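Local coordinates for glyoxalase-like domain protein (PDB 3P8A) that is of unknown function but carries a glyoxalase-like domain of the VOC family, whose members include metal-dependent enzymes and small-molecule binding proteins, at residues D33-D36 / R37-F40; A119-N122 / K123-E127; K199-S202 / Q203-N207. All coordinates share one frame; numbering follows the deposited sequence.

Interaction 1: D33-D36 / R37-F40; sequences DQLD and RFSF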
# COMPACT_ATOMS: atom_id res chain seq x y z
N ASP A 33 -6.98 -11.72 -8.94
CA ASP A 33 -6.93 -13.15 -9.25
C ASP A 33 -6.53 -13.30 -10.73
O ASP A 33 -6.92 -12.46 -11.52
CB ASP A 33 -8.31 -13.78 -9.03
CG ASP A 33 -8.40 -15.22 -9.50
OD1 ASP A 33 -7.63 -16.05 -8.99
OD2 ASP A 33 -9.25 -15.51 -10.35
N GLN A 34 -5.74 -14.35 -11.09
CA GLN A 34 -5.31 -14.56 -12.48
C GLN A 34 -4.58 -13.34 -13.03
O GLN A 34 -4.87 -12.83 -14.12
CB GLN A 34 -6.50 -14.97 -13.40
CG GLN A 34 -7.06 -16.35 -13.09
CD GLN A 34 -8.33 -16.65 -13.84
OE1 GLN A 34 -8.54 -16.20 -14.98
NE2 GLN A 34 -9.21 -17.43 -13.23
N LEU A 35 -3.64 -12.83 -12.22
CA LEU A 35 -2.83 -11.64 -12.55
C LEU A 35 -2.00 -11.79 -13.83
O LEU A 35 -1.77 -10.79 -14.49
CB LEU A 35 -1.94 -11.28 -11.34
CG LEU A 35 -0.97 -10.11 -11.43
CD1 LEU A 35 -1.68 -8.80 -11.79
CD2 LEU A 35 -0.18 -9.98 -10.16
N ASP A 36 -1.58 -13.01 -14.21
CA ASP A 36 -0.79 -13.20 -15.44
C ASP A 36 -1.50 -12.76 -16.71
O ASP A 36 -0.85 -12.36 -17.67
CB ASP A 36 -0.34 -14.64 -15.61
CG ASP A 36 0.88 -14.99 -14.80
OD1 ASP A 36 1.79 -14.13 -14.70
OD2 ASP A 36 0.97 -16.15 -14.34
N ARG A 37 -2.84 -12.86 -16.72
CA ARG A 37 -3.68 -12.51 -17.86
C ARG A 37 -3.99 -11.02 -17.88
O ARG A 37 -4.39 -10.47 -18.91
CB ARG A 37 -5.02 -13.27 -17.77
CG ARG A 37 -4.89 -14.80 -17.88
CD ARG A 37 -6.15 -15.51 -17.41
NE ARG A 37 -7.21 -15.47 -18.42
CZ ARG A 37 -7.34 -16.33 -19.42
NH1 ARG A 37 -8.34 -16.21 -20.29
NH2 ARG A 37 -6.47 -17.32 -19.57
N PHE A 38 -3.84 -10.38 -16.72
CA PHE A 38 -4.23 -9.00 -16.47
C PHE A 38 -3.39 -7.92 -17.10
O PHE A 38 -2.17 -7.96 -17.05
CB PHE A 38 -4.42 -8.76 -14.95
CG PHE A 38 -4.96 -7.40 -14.59
CD1 PHE A 38 -6.32 -7.16 -14.52
CD2 PHE A 38 -4.09 -6.33 -14.36
CE1 PHE A 38 -6.82 -5.89 -14.22
CE2 PHE A 38 -4.59 -5.06 -14.08
CZ PHE A 38 -5.95 -4.85 -14.00
N SER A 39 -4.08 -6.88 -17.58
CA SER A 39 -3.56 -5.61 -18.07
C SER A 39 -4.63 -4.55 -17.75
O SER A 39 -5.81 -4.88 -17.64
CB SER A 39 -3.28 -5.65 -19.57
OG SER A 39 -4.44 -6.01 -20.31
N PHE A 40 -4.21 -3.30 -17.57
CA PHE A 40 -5.12 -2.19 -17.33
C PHE A 40 -5.89 -1.85 -18.62
O PHE A 40 -5.33 -2.00 -19.71
CB PHE A 40 -4.33 -0.96 -16.88
CG PHE A 40 -4.32 -0.77 -15.39
CD1 PHE A 40 -3.31 -1.32 -14.61
CD2 PHE A 40 -5.32 -0.05 -14.76
CE1 PHE A 40 -3.30 -1.14 -13.22
CE2 PHE A 40 -5.31 0.12 -13.37
CZ PHE A 40 -4.31 -0.43 -12.62

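Interaction 2: A119-N122 / K123-E127; sequences AVKN and KLQSE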
# COMPACT_ATOMS: atom_id res chain seq x y z
N ALA A 119 14.55 3.11 13.64
CA ALA A 119 14.10 4.34 14.31
C ALA A 119 12.57 4.34 14.37
O ALA A 119 12.00 4.79 15.37
CB ALA A 119 14.57 5.56 13.55
N VAL A 120 11.90 3.84 13.31
CA VAL A 120 10.45 3.70 13.30
C VAL A 120 10.05 2.68 14.33
O VAL A 120 9.18 2.97 15.14
CB VAL A 120 9.85 3.41 11.88
CG1 VAL A 120 8.39 2.97 11.98
CG2 VAL A 120 9.95 4.64 11.00
N LYS A 121 10.72 1.51 14.36
CA LYS A 121 10.44 0.45 15.32
C LYS A 121 10.62 0.97 16.77
O LYS A 121 9.74 0.74 17.61
CB LYS A 121 11.30 -0.79 15.05
CG LYS A 121 11.06 -1.91 16.05
CD LYS A 121 11.97 -3.07 15.85
CE LYS A 121 11.67 -4.15 16.86
NZ LYS A 121 12.25 -5.45 16.46
N ASN A 122 11.71 1.69 17.03
CA ASN A 122 11.99 2.25 18.36
C ASN A 122 10.94 3.28 18.77
O ASN A 122 10.51 3.25 19.91
CB ASN A 122 13.42 2.83 18.44
CG ASN A 122 14.52 1.82 18.24
OD1 ASN A 122 14.37 0.62 18.54
ND2 ASN A 122 15.64 2.28 17.69
N LYS A 123 10.50 4.15 17.83
CA LYS A 123 9.49 5.16 18.10
C LYS A 123 8.14 4.52 18.44
O LYS A 123 7.47 4.97 19.37
CB LYS A 123 9.36 6.15 16.92
CG LYS A 123 8.39 7.32 17.12
CD LYS A 123 7.04 7.04 16.47
CE LYS A 123 6.08 8.21 16.53
NZ LYS A 123 4.70 7.76 16.22
N LEU A 124 7.74 3.48 17.69
CA LEU A 124 6.46 2.82 17.95
C LEU A 124 6.53 2.05 19.26
O LEU A 124 5.60 2.13 20.06
CB LEU A 124 6.04 1.91 16.79
CG LEU A 124 5.69 2.59 15.46
CD1 LEU A 124 5.51 1.54 14.38
CD2 LEU A 124 4.40 3.42 15.56
N GLN A 125 7.65 1.36 19.50
CA GLN A 125 7.89 0.61 20.74
C GLN A 125 7.96 1.52 21.97
O GLN A 125 7.49 1.10 23.04
CB GLN A 125 9.13 -0.29 20.63
CG GLN A 125 8.86 -1.49 19.71
CD GLN A 125 9.88 -2.59 19.84
OE1 GLN A 125 9.58 -3.77 19.64
NE2 GLN A 125 11.10 -2.24 20.20
N SER A 126 8.42 2.78 21.81
CA SER A 126 8.47 3.76 22.91
C SER A 126 7.06 4.28 23.26
O SER A 126 6.88 4.93 24.28
CB SER A 126 9.39 4.92 22.56
OG SER A 126 8.77 5.79 21.63
N GLU A 127 6.06 3.98 22.40
CA GLU A 127 4.64 4.33 22.59
C GLU A 127 3.83 3.07 22.89
O GLU A 127 2.60 3.11 22.89
CB GLU A 127 4.08 5.04 21.34
CG GLU A 127 4.74 6.38 21.05
CD GLU A 127 4.30 7.01 19.75
OE1 GLU A 127 4.54 6.40 18.68
OE2 GLU A 127 3.67 8.10 19.80

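Interaction 3: K199-S202 / Q203-N207; sequences KNRS and QTVSN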
# COMPACT_ATOMS: atom_id res chain seq x y z
N LYS A 199 -15.93 1.91 8.97
CA LYS A 199 -17.14 1.83 9.80
C LYS A 199 -16.91 2.46 11.17
O LYS A 199 -17.84 2.57 11.97
CB LYS A 199 -17.62 0.37 9.96
CG LYS A 199 -18.24 -0.20 8.70
CD LYS A 199 -18.69 -1.65 8.92
CE LYS A 199 -17.56 -2.64 8.78
NZ LYS A 199 -18.06 -4.04 8.90
N ASN A 200 -15.66 2.88 11.43
CA ASN A 200 -15.29 3.56 12.66
C ASN A 200 -14.20 4.58 12.35
O ASN A 200 -13.05 4.41 12.70
CB ASN A 200 -14.85 2.55 13.76
CG ASN A 200 -14.86 3.16 15.15
OD1 ASN A 200 -15.03 4.36 15.32
ND2 ASN A 200 -14.63 2.34 16.17
N ARG A 201 -14.58 5.65 11.66
CA ARG A 201 -13.66 6.71 11.25
C ARG A 201 -12.88 7.30 12.39
O ARG A 201 -11.69 7.52 12.25
CB ARG A 201 -14.43 7.80 10.50
CG ARG A 201 -13.58 9.01 10.13
CD ARG A 201 -14.25 9.86 9.09
NE ARG A 201 -15.62 10.27 9.44
CZ ARG A 201 -16.00 11.53 9.66
NH1 ARG A 201 -15.11 12.51 9.68
NH2 ARG A 201 -17.27 11.81 9.88
N SER A 202 -13.56 7.56 13.53
CA SER A 202 -12.92 8.16 14.70
C SER A 202 -11.72 7.37 15.16
O SER A 202 -10.66 7.95 15.40
CB SER A 202 -13.92 8.32 15.84
OG SER A 202 -14.57 9.56 15.65
N GLN A 203 -11.88 6.05 15.22
CA GLN A 203 -10.83 5.11 15.59
C GLN A 203 -9.73 5.07 14.57
O GLN A 203 -8.56 5.11 14.96
CB GLN A 203 -11.39 3.70 15.80
CG GLN A 203 -10.46 2.80 16.62
CD GLN A 203 -10.05 3.38 17.96
OE1 GLN A 203 -10.89 3.71 18.82
NE2 GLN A 203 -8.74 3.51 18.15
N THR A 204 -10.08 4.99 13.26
CA THR A 204 -9.06 4.93 12.19
C THR A 204 -8.17 6.17 12.22
O THR A 204 -6.95 6.04 12.14
CB THR A 204 -9.66 4.70 10.80
OG1 THR A 204 -10.56 3.59 10.87
CG2 THR A 204 -8.61 4.38 9.76
N VAL A 205 -8.78 7.36 12.35
CA VAL A 205 -8.07 8.65 12.43
C VAL A 205 -7.11 8.71 13.64
O VAL A 205 -5.92 9.04 13.49
CB VAL A 205 -9.08 9.82 12.39
CG1 VAL A 205 -8.39 11.17 12.64
CG2 VAL A 205 -9.83 9.84 11.06
N SER A 206 -7.64 8.39 14.82
CA SER A 206 -6.91 8.38 16.10
C SER A 206 -5.67 7.49 15.98
O SER A 206 -4.58 7.92 16.34
CB SER A 206 -7.83 7.91 17.23
OG SER A 206 -7.12 7.66 18.43
N ASN A 207 -5.83 6.27 15.43
CA ASN A 207 -4.75 5.31 15.23
C ASN A 207 -3.71 5.81 14.24
O ASN A 207 -2.52 5.69 14.53
CB ASN A 207 -5.27 3.95 14.74
CG ASN A 207 -5.90 3.14 15.84
OD1 ASN A 207 -5.71 3.41 17.02
ND2 ASN A 207 -6.68 2.15 15.46
O HOH W 1 -13.72 2.41 19.26

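Interaction 1: D33-D36 / R37-F40
Two overlapping beta turns, Q34-R37 of type III (a single turn of 3-10 geometry) and L35-F38 of type I, fold back the loop that joins strand 24-31 to strand 48-53 in this glyoxalase-like domain. The backbone is the evidence: L35 and D36, the inner residues of the first turn, both lie near phi -60° and psi -30°, and R37, with a more negative phi and a psi closer to zero, completes the second. Each turn is closed by its i to i+3 bond, with R37 N donating to Q34 O at 3.3 Å and F38 N to L35 O at 3.1 Å. L35 O has a further donor, since K61 NZ hydrogen-bonds to it and to F38 O, so one lysine ammonium ties together carbonyls of both segments, while L35 N, at the start of the second turn, is held by the carboxylate of D74.

On the inner face L35 and F38 share the surface of L72 on strand 69-75, L35 also meets F59 of strand 58-64, and F38 reaches I32 and L47. Between the two, methyl CD1 of L35 lies 4.2 Å from F38 CB, while F38 CB is 3.4 Å from L35 O; with F38 CG anti to its own nitrogen (chi1 -174°), the phenyl ring is carried past this point.

The outer face is polar and exposed. Q34 and R37 run alongside each other, pointing the same way, with the amide and guanidinium planes perpendicular. Contact is made by the arginine's aliphatic part: R37 CD lies 4.1 Å from Q34 CB, and Q34 OE1 approaches R37 CD at 3.5 Å but remains 3.8 Å from R37 NE.

Interaction 2: A119-N122 / K123-E127
Four consecutive i to i+4 bonds carry the backbone from A119-N122 into K123-E127: K123 N to A119 O and L124 N to V120 O at 3.0 Å, then Q125 N to K121 O and S126 N to N122 O at 2.9 Å. The last is the most bent, its N-H...O angle falling to 137°, and the next bond, E127 N to L124 O, spans only three residues.

On the buried face V120 and L124 lie side by side, pointing the same way, with V120 CG1 4.0 Å from L124 CD1; both rest on F167. K121 is fully extended and crosses Q125, its CE passing 3.5 Å from Q125 OE1 in a C-H...O-type approach; the ammonium beyond hydrogen-bonds to G133 O. Toward the C-terminal end, S126 OG turns back to donate to K123 O at 2.7 Å. K123, kinked at chi2 (-99°), swings NZ to the syn side of the E127 carboxylate, forming a salt bridge of 2.8 Å to OE1.

With L152, I154 and V131 also beneath it, helix 117-125 packs on the face of the sheet, between strand 106-113 and strands 130-139, 147-155 and 166-170: the beta-alpha-beta-beta-beta module of the VOC fold.

Interaction 3: K199-S202 / Q203-N207
N200 and Q203 meet through their side chains at the start of helix 201-212, where N200 occupies the N-cap position. The contact is van der Waals first: Q203 CB sits over the face of the N200 amide, 3.5 Å from N200 ND2. N200 OD1 is 3.6 Å from Q203 N, too long to count as a capping hydrogen bond. The two amide planes are nearly perpendicular, 82° apart, and a water bridges their ends, accepting from N200 ND2 at 3.2 Å and donating to Q203 OE1 at 3.1 Å. The other end of the Q203 amide is used as well. A bend at chi2 (54°) lets NE2 donate to N207 OD1, one turn on, at 3.2 Å; N207 OD1 receives it from above its own carbonyl plane.

Backbone bonds are regular, with T204 N, V205 N and S206 N donating to the carbonyl oxygens of N200, R201 and S202. They form the first turns of the helix in a beta-alpha-beta-beta-beta module of the VOC type, made of strand 189-198, helix 201-212 and strands 215-219, 223-227 and 234-239. I237 of strand 234-239 lies against both R201 and T204.

Apolar contact is provided by R201 and V205, whose side chains run alongside one another with R201 CG 4.0 Å from V205 CG2. The same methyl sits 3.2 Å from R201 O.

Charged and hydroxyl groups look beyond the helix. The R201 guanidinium forms a salt bridge with D239 through NE, and its NH1 bonds T224 OG1 and N220 O. S198 OG is hydrogen-bonded to both N200 N and T204 OG1.

Overall arrangement
Interactions 2 and 3 lie on helices that pack on different sheets, 117-125 on the eight-stranded one and 201-212 on the seven-stranded one. Their centres are 21 Å apart and their nearest atoms about 7 Å; a long, weak ion pair from K123 reaches D213, just beyond the second helix. Interaction 1 stands on the opposite side of the chain's centre from both, its centre 38 Å from that of interaction 2 and 33 Å from that of interaction 3. It nevertheless meets the seven-stranded sheet, where the F40 ring packs edge-to-face with Y268. No active site is established; a tetraethylene glycol, probably from crystallisation, lies about 3 Å from the S202 side chain.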